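Local atomic coordinates of Atu0111 protein (Agrobacterium tumefaciens, PDB entry 2FSQ), a protein that is of unknown function but carries the paired histidine motifs of the 2H clan, consistent with phosphoesterase-like chemistry on a phosphate-containing substrate. Residues A[81-86]-A[179-184]; A[91-96]-A[109-114]; A[126-131]-A[157-162]. All coordinates share one frame; numbering follows the deposited sequence.

Interaction 1. Residues A[81-86]-A[179-184]. With ACY (acetic acid), chain B.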
# COMPACT_ATOMS: atom_id res chain seq x y z
N SER A 81 -3.49 7.20 10.78
CA SER A 81 -2.07 7.22 11.16
C SER A 81 -1.24 6.10 10.50
O SER A 81 -0.02 6.11 10.61
CB SER A 81 -1.88 7.15 12.67
OG SER A 81 -2.39 5.92 13.18
N SER A 82 -1.92 5.13 9.86
CA SER A 82 -1.25 4.03 9.16
C SER A 82 -0.98 4.31 7.71
O SER A 82 -0.33 3.50 7.06
CB SER A 82 -2.07 2.74 9.23
OG SER A 82 -3.19 2.81 8.36
N LEU A 83 -1.49 5.41 7.17
CA LEU A 83 -1.41 5.64 5.73
C LEU A 83 0.04 5.71 5.26
O LEU A 83 0.88 6.37 5.87
CB LEU A 83 -2.17 6.90 5.33
CG LEU A 83 -3.69 6.84 5.52
CD1 LEU A 83 -4.37 8.20 5.27
CD2 LEU A 83 -4.36 5.72 4.69
N HIS A 84 0.32 5.00 4.17
CA HIS A 84 1.68 4.91 3.68
C HIS A 84 1.68 4.46 2.24
O HIS A 84 0.71 3.87 1.77
CB HIS A 84 2.47 3.85 4.48
CG HIS A 84 1.84 2.49 4.44
ND1 HIS A 84 2.25 1.47 3.60
CD2 HIS A 84 0.82 1.99 5.17
CE1 HIS A 84 1.48 0.41 3.80
NE2 HIS A 84 0.61 0.70 4.75
N MSE A 85 2.78 4.75 1.55
CA MSE A 85 3.04 4.13 0.27
C MSE A 85 4.13 3.08 0.50
O MSE A 85 5.24 3.41 0.90
CB MSE A 85 3.55 5.14 -0.76
CG MSE A 85 3.75 4.48 -2.12
SE MSE A 85 4.63 5.70 -3.39
CE MSE A 85 6.46 5.36 -2.84
N THR A 86 3.84 1.82 0.20
CA THR A 86 4.88 0.78 0.26
C THR A 86 5.91 1.02 -0.85
O THR A 86 5.55 1.35 -1.99
CB THR A 86 4.24 -0.60 0.15
OG1 THR A 86 3.35 -0.75 1.25
CG2 THR A 86 5.29 -1.73 0.19
N PHE A 179 2.67 1.45 -7.67
CA PHE A 179 2.71 2.19 -6.43
C PHE A 179 1.33 2.68 -6.04
O PHE A 179 0.55 3.09 -6.89
CB PHE A 179 3.67 3.38 -6.54
CG PHE A 179 5.11 2.98 -6.69
CD1 PHE A 179 5.88 2.65 -5.58
CD2 PHE A 179 5.69 2.93 -7.95
CE1 PHE A 179 7.21 2.28 -5.74
CE2 PHE A 179 7.01 2.56 -8.10
CZ PHE A 179 7.77 2.23 -7.00
N HIS A 180 1.04 2.67 -4.75
CA HIS A 180 -0.29 3.07 -4.30
C HIS A 180 -0.28 3.42 -2.84
O HIS A 180 0.64 3.04 -2.10
CB HIS A 180 -1.29 1.95 -4.57
CG HIS A 180 -0.93 0.67 -3.89
ND1 HIS A 180 0.05 -0.18 -4.36
CD2 HIS A 180 -1.42 0.09 -2.76
CE1 HIS A 180 0.15 -1.22 -3.55
NE2 HIS A 180 -0.73 -1.09 -2.58
N ILE A 181 -1.30 4.16 -2.42
CA ILE A 181 -1.61 4.29 -1.00
C ILE A 181 -2.96 3.62 -0.76
O ILE A 181 -3.97 3.97 -1.37
CB ILE A 181 -1.65 5.77 -0.57
CG1 ILE A 181 -0.23 6.33 -0.61
CG2 ILE A 181 -2.25 5.90 0.83
CD1 ILE A 181 -0.10 7.79 -0.24
N THR A 182 -2.97 2.65 0.13
CA THR A 182 -4.20 1.95 0.47
C THR A 182 -5.03 2.80 1.43
O THR A 182 -4.54 3.23 2.47
CB THR A 182 -3.85 0.61 1.11
OG1 THR A 182 -3.18 -0.20 0.12
CG2 THR A 182 -5.11 -0.12 1.63
N LEU A 183 -6.28 3.05 1.05
CA LEU A 183 -7.25 3.64 1.97
C LEU A 183 -8.14 2.56 2.58
O LEU A 183 -8.62 2.71 3.70
CB LEU A 183 -8.12 4.68 1.25
CG LEU A 183 -7.37 5.92 0.75
CD1 LEU A 183 -8.36 6.85 0.08
CD2 LEU A 183 -6.65 6.64 1.88
N SER A 184 -8.37 1.47 1.84
CA SER A 184 -9.28 0.43 2.34
C SER A 184 -9.01 -0.89 1.65
O SER A 184 -8.30 -0.94 0.64
CB SER A 184 -10.75 0.81 2.09
OG SER A 184 -11.12 0.61 0.74
C ACY B . -0.22 -1.91 0.39
O ACY B . -0.73 -1.15 1.26
OXT ACY B . 1.01 -1.92 0.10
CH3 ACY B . -1.13 -2.80 -0.40
O HOH W 1 -2.00 3.12 3.51
O HOH W 2 -0.73 1.60 1.52
O HOH W 3 3.09 1.03 -3.10
O HOH W 4 1.36 0.79 -0.76

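Interaction 2. Residues A[91-96]-A[109-114]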
# COMPACT_ATOMS: atom_id res chain seq x y z
N VAL A 91 8.58 -9.54 4.27
CA VAL A 91 7.90 -10.83 4.42
C VAL A 91 6.63 -10.69 5.24
O VAL A 91 6.43 -9.69 5.93
CB VAL A 91 8.81 -11.93 5.05
CG1 VAL A 91 10.02 -12.17 4.16
CG2 VAL A 91 9.23 -11.54 6.47
N ILE A 92 5.77 -11.70 5.17
CA ILE A 92 4.54 -11.70 5.95
C ILE A 92 4.15 -13.13 6.33
O ILE A 92 4.38 -14.07 5.56
CB ILE A 92 3.39 -10.91 5.21
CG1 ILE A 92 2.27 -10.53 6.18
CG2 ILE A 92 2.88 -11.68 3.98
CD1 ILE A 92 1.21 -9.57 5.56
N GLU A 93 3.54 -13.27 7.50
CA GLU A 93 3.20 -14.57 8.08
C GLU A 93 2.34 -15.43 7.16
O GLU A 93 2.46 -16.66 7.14
CB GLU A 93 2.46 -14.32 9.39
CG GLU A 93 1.91 -15.58 10.05
CD GLU A 93 3.00 -16.55 10.48
OE1 GLU A 93 4.07 -16.09 10.94
OE2 GLU A 93 2.79 -17.77 10.36
N SER A 94 1.47 -14.75 6.40
CA SER A 94 0.51 -15.37 5.52
C SER A 94 1.06 -15.81 4.16
O SER A 94 0.32 -16.36 3.35
CB SER A 94 -0.66 -14.42 5.28
OG SER A 94 -0.18 -13.14 4.91
N ARG A 95 2.36 -15.57 3.91
CA ARG A 95 2.93 -15.92 2.62
C ARG A 95 4.36 -16.46 2.78
O ARG A 95 5.34 -15.83 2.36
CB ARG A 95 2.82 -14.75 1.63
CG ARG A 95 3.14 -15.17 0.21
CD ARG A 95 2.50 -14.30 -0.83
NE ARG A 95 2.88 -12.93 -0.62
CZ ARG A 95 2.47 -11.92 -1.39
NH1 ARG A 95 2.87 -10.69 -1.09
NH2 ARG A 95 1.65 -12.15 -2.44
N ARG A 96 4.45 -17.64 3.38
CA ARG A 96 5.74 -18.25 3.67
C ARG A 96 6.15 -19.11 2.49
O ARG A 96 6.09 -20.34 2.55
CB ARG A 96 5.67 -19.05 4.96
CG ARG A 96 5.52 -18.18 6.17
CD ARG A 96 5.24 -19.01 7.41
NE ARG A 96 5.34 -18.19 8.62
CZ ARG A 96 6.49 -17.88 9.22
NH1 ARG A 96 7.65 -18.31 8.73
NH2 ARG A 96 6.48 -17.13 10.33
N THR A 109 10.87 -19.70 9.60
CA THR A 109 11.58 -18.75 10.48
C THR A 109 10.56 -17.80 11.09
O THR A 109 9.72 -17.25 10.36
CB THR A 109 12.61 -17.92 9.70
OG1 THR A 109 13.55 -18.80 9.08
CG2 THR A 109 13.35 -16.92 10.62
N PRO A 110 10.60 -17.61 12.43
CA PRO A 110 9.71 -16.62 13.04
C PRO A 110 9.89 -15.24 12.39
O PRO A 110 11.01 -14.85 12.05
CB PRO A 110 10.18 -16.58 14.49
CG PRO A 110 10.73 -17.98 14.72
CD PRO A 110 11.45 -18.28 13.45
N ILE A 111 8.77 -14.54 12.20
CA ILE A 111 8.81 -13.20 11.60
C ILE A 111 9.84 -12.29 12.30
O ILE A 111 10.61 -11.62 11.63
CB ILE A 111 7.39 -12.56 11.55
CG1 ILE A 111 6.43 -13.40 10.68
CG2 ILE A 111 7.46 -11.12 11.01
CD1 ILE A 111 6.85 -13.54 9.22
N ASP A 112 9.90 -12.32 13.64
CA ASP A 112 10.86 -11.46 14.34
C ASP A 112 12.33 -11.75 14.01
O ASP A 112 13.15 -10.82 13.98
CB ASP A 112 10.66 -11.52 15.86
CG ASP A 112 9.47 -10.69 16.33
OD1 ASP A 112 8.85 -9.95 15.51
OD2 ASP A 112 9.17 -10.77 17.54
N ALA A 113 12.67 -13.02 13.78
CA ALA A 113 14.02 -13.37 13.35
C ALA A 113 14.32 -12.89 11.93
O ALA A 113 15.45 -12.51 11.62
CB ALA A 113 14.29 -14.88 13.52
N VAL A 114 13.32 -12.89 11.05
CA VAL A 114 13.54 -12.33 9.72
C VAL A 114 13.80 -10.81 9.83
O VAL A 114 14.69 -10.27 9.16
CB VAL A 114 12.37 -12.61 8.75
CG1 VAL A 114 12.74 -12.13 7.37
CG2 VAL A 114 12.03 -14.12 8.71
O HOH W 5 6.36 -15.74 13.44

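Interaction 3. Residues A[126-131]-A[157-162]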
# COMPACT_ATOMS: atom_id res chain seq x y z
N PRO A 126 22.76 1.81 0.84
CA PRO A 126 23.41 3.03 0.36
C PRO A 126 22.49 4.24 0.37
O PRO A 126 21.27 4.11 0.38
CB PRO A 126 23.79 2.68 -1.08
CG PRO A 126 22.74 1.69 -1.52
CD PRO A 126 22.47 0.87 -0.27
N THR A 127 23.09 5.43 0.38
CA THR A 127 22.35 6.67 0.22
C THR A 127 21.91 6.79 -1.23
O THR A 127 22.75 6.76 -2.14
CB THR A 127 23.24 7.86 0.63
OG1 THR A 127 23.57 7.73 2.01
CG2 THR A 127 22.51 9.19 0.40
N LEU A 128 20.60 6.88 -1.44
CA LEU A 128 20.04 7.04 -2.77
C LEU A 128 19.27 8.35 -2.85
O LEU A 128 18.87 8.89 -1.82
CB LEU A 128 19.14 5.85 -3.12
CG LEU A 128 19.83 4.49 -3.10
CD1 LEU A 128 18.82 3.37 -3.27
CD2 LEU A 128 20.91 4.37 -4.15
N PRO A 129 19.12 8.91 -4.07
CA PRO A 129 18.47 10.20 -4.18
C PRO A 129 17.00 10.18 -3.76
O PRO A 129 16.30 9.15 -3.91
CB PRO A 129 18.58 10.53 -5.68
CG PRO A 129 19.70 9.68 -6.18
CD PRO A 129 19.59 8.42 -5.38
N ALA A 130 16.53 11.32 -3.28
CA ALA A 130 15.12 11.47 -2.96
C ALA A 130 14.28 11.46 -4.22
O ALA A 130 14.76 11.78 -5.32
CB ALA A 130 14.90 12.79 -2.22
N PHE A 131 13.03 11.06 -4.05
CA PHE A 131 12.07 11.04 -5.15
C PHE A 131 10.77 11.70 -4.70
O PHE A 131 10.46 11.74 -3.50
CB PHE A 131 11.81 9.60 -5.62
CG PHE A 131 11.41 8.65 -4.51
CD1 PHE A 131 10.07 8.52 -4.11
CD2 PHE A 131 12.37 7.86 -3.87
CE1 PHE A 131 9.71 7.61 -3.08
CE2 PHE A 131 12.02 6.97 -2.87
CZ PHE A 131 10.69 6.85 -2.47
N ALA A 157 12.69 3.23 -8.90
CA ALA A 157 13.02 1.88 -9.39
C ALA A 157 14.41 1.48 -8.89
O ALA A 157 14.65 0.30 -8.60
CB ALA A 157 12.98 1.84 -10.91
N LEU A 158 15.32 2.44 -8.79
CA LEU A 158 16.66 2.15 -8.25
C LEU A 158 16.58 1.75 -6.78
O LEU A 158 17.24 0.81 -6.35
CB LEU A 158 17.62 3.33 -8.44
CG LEU A 158 18.98 3.24 -7.74
CD1 LEU A 158 19.80 2.06 -8.26
CD2 LEU A 158 19.74 4.54 -7.94
N TRP A 159 15.78 2.47 -5.99
CA TRP A 159 15.55 2.05 -4.61
C TRP A 159 15.07 0.60 -4.55
O TRP A 159 15.57 -0.18 -3.76
CB TRP A 159 14.50 2.95 -3.96
CG TRP A 159 15.00 4.28 -3.45
CD1 TRP A 159 15.21 5.42 -4.18
CD2 TRP A 159 15.32 4.61 -2.10
NE1 TRP A 159 15.64 6.45 -3.35
CE2 TRP A 159 15.72 5.97 -2.07
CE3 TRP A 159 15.32 3.88 -0.90
CZ2 TRP A 159 16.09 6.62 -0.89
CZ3 TRP A 159 15.68 4.53 0.28
CH2 TRP A 159 16.09 5.88 0.27
N ARG A 160 14.09 0.25 -5.37
CA ARG A 160 13.50 -1.09 -5.33
C ARG A 160 14.48 -2.15 -5.78
O ARG A 160 14.55 -3.21 -5.18
CB ARG A 160 12.21 -1.15 -6.14
CG ARG A 160 11.05 -0.52 -5.36
CD ARG A 160 9.76 -0.42 -6.18
NE ARG A 160 9.46 -1.68 -6.86
CZ ARG A 160 8.88 -2.73 -6.28
NH1 ARG A 160 8.54 -2.69 -4.99
NH2 ARG A 160 8.68 -3.83 -6.99
N ASP A 161 15.25 -1.87 -6.82
CA ASP A 161 16.24 -2.85 -7.27
C ASP A 161 17.27 -3.07 -6.17
O ASP A 161 17.74 -4.19 -5.95
CB ASP A 161 16.96 -2.37 -8.53
CG ASP A 161 16.10 -2.48 -9.78
OD1 ASP A 161 15.06 -3.17 -9.74
OD2 ASP A 161 16.47 -1.84 -10.81
N THR A 162 17.64 -1.99 -5.48
CA THR A 162 18.61 -2.11 -4.42
C THR A 162 18.01 -2.90 -3.25
O THR A 162 18.66 -3.79 -2.69
CB THR A 162 19.13 -0.71 -3.97
OG1 THR A 162 19.56 0.02 -5.12
CG2 THR A 162 20.30 -0.83 -2.98

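Interaction 1. Residues A[81-86]-A[179-184]
The selenomethionine Met85 and Phe179 cross at an angle on the apolar side of two facing strands. The Met85 chain runs straight out, CG anti to the backbone N, and bends only at its end, which brings CE to 3.9 Å from Phe179 CD1. SE stands 5.0 Å from the Phe179 ring centroid and 56° off the ring normal, an oblique Met-aromatic contact. Nearer the backbone, Met85 CG rests 3.4 Å from His180 O. At the other end of the contact Leu83 CD2 reaches Leu183 CD2 at 3.7 Å and lies close to the Thr182 carbonyl. Strands 84-86 and 179-182 run roughly antiparallel but stand apart, and waters bridge them: water 1 joins His84 N to Thr182 O, water 2 His84 O to Thr182 N, water 3 Thr86 O to His180 N, and water 4 Thr86 N to His180 O. Met85 and Ile181 are the middle residues of two H-x-T motifs, His84 to Thr86 and His180 to Thr182, related by approximate twofold symmetry, the signature of 2H phosphoesterases; the cleft between them is consistent with their active site. Both histidines take nearly the same first torsion (chi1 57° for His84, 59° for His180), CG lying between the backbone N and the carbonyl carbon, and turn their rings into this cleft. ND1 of His180 is hydrogen-bonded to Glu178 O, which fixes the turn of its ring. An acetate, probably from the crystallisation liquor, sits between the motifs with one oxygen for each threonine: Thr86 OG1 donates to ACY OXT at 2.9 Å and Thr182 OG1 donates to ACY O, also at 2.9 Å. Water 2 also bonds ACY O, and water 4 lies 2.9 Å from ACY OXT.

Interaction 2. Residues A[91-96]-A[109-114]
Arg96 reaches across to Thr109, tying the turn that ends strand 84-92 to the start of helix 111-121, with Pro110 at the N-cap. A type I turn from Ile92 to Arg95 brings the chain round, and the Arg96 CB points to the helix side. CG lies anti to the carbonyl carbon (chi1 -69°), and the chain stays extended through CD to NE; the side chain also touches Trp101. At NE the polar part begins. NE donates to Glu93 OE2 at 3.1 Å, approaching from above the carboxylate plane, while NH2 forms a salt bridge to Glu93 OE1 at 2.7 Å, so the carboxylate holds the guanidinium side-on. The far end faces Thr109 O: NH1 donates to it at 2.8 Å (161° at the hydrogen), and NH2 adds a longer, more bent bond of 3.2 Å. Both come from the same face of the carbonyl, above its plane, yet the oxygen lies in the guanidinium plane. NH1 also bonds Leu107 O. Beside this polar end, the Ile111 side chain crosses the guanidinium, its CG1 3.7 Å from Arg96 NH2. Deeper in, Val91 and Val114 meet tip to tip, CG2 of Val91 being 3.7 Å from CG1 of Val114. At the helix start, water 5 accepts from Ile111 N at 3.0 Å and bonds weakly to Glu93 OE1.

Interaction 3. Residues A[126-131]-A[157-162]
Trp159 is clasped between Leu128 and Phe131, and this is the tight half of the contact. Leu128 CB presses on one face of the indole in a CH-pi contact, 3.8 Å from the centroid of the five-membered ring. On the opposite face, the Phe131 ring meets the indole edge-on with planes at 80°, a T-shaped pair whose CE2 and CD2 do the touching; Phe131 CD2 lies 3.8 Å from Trp159 CD1. With both faces of the indole occupied, its edge is fixed by a nearly straight hydrogen bond, NE1 of Trp159 donating to Pro129 O at 2.8 Å (171° at the hydrogen). The oxygen lies in the indole plane, though the donor is tilted somewhat from the carbonyl plane. The contact thus joins the irregular segment 126-131, which leads into strand 133-139, to helix 150-167, beside the four-stranded antiparallel sheet: Phe131 also touches Met85 of its strand 84-92, and Pro221 and Phe238, at the ends of two other strands, touch the indole. Away from the indole the packing thins toward the surface. Leu158 is exposed, and its CD2 grazes Leu128 CD2 at 4.0 Å. Further along the helix, the Pro126 ring meets the Thr162 methyl, CG of the proline 3.8 Å from CG2 of the threonine. The Thr162 OG1 is turned back on its own helix, beside the backbone N (chi1 -52°), and donates to Leu158 O at 2.7 Å, while Thr162 N reaches the same oxygen from the opposite face of its carbonyl; the Leu128 CD1 methyl lies against the hydroxyl at 3.9 Å from Thr162 OG1.

In the fold
Interaction 1 lies near the centre of the chain, where strand 84-92 of the four-stranded sheet faces strand 179-182 of the three-stranded one. Interaction 2 begins at the far end of that same strand 84-92, its centre about 21 Å away and its nearest atoms about 9 Å from interaction 1. Interaction 3, with its centre about 19 Å from that of interaction 1, does touch it: Phe179 packs on Arg160 and Met85 on Phe131, and helix 150-167 runs on to strand 179-182. Interactions 2 and 3, about 24 Å apart centre to centre, follow one another along the chain, both nested within the loop closed by interaction 1, the probable active-site cleft.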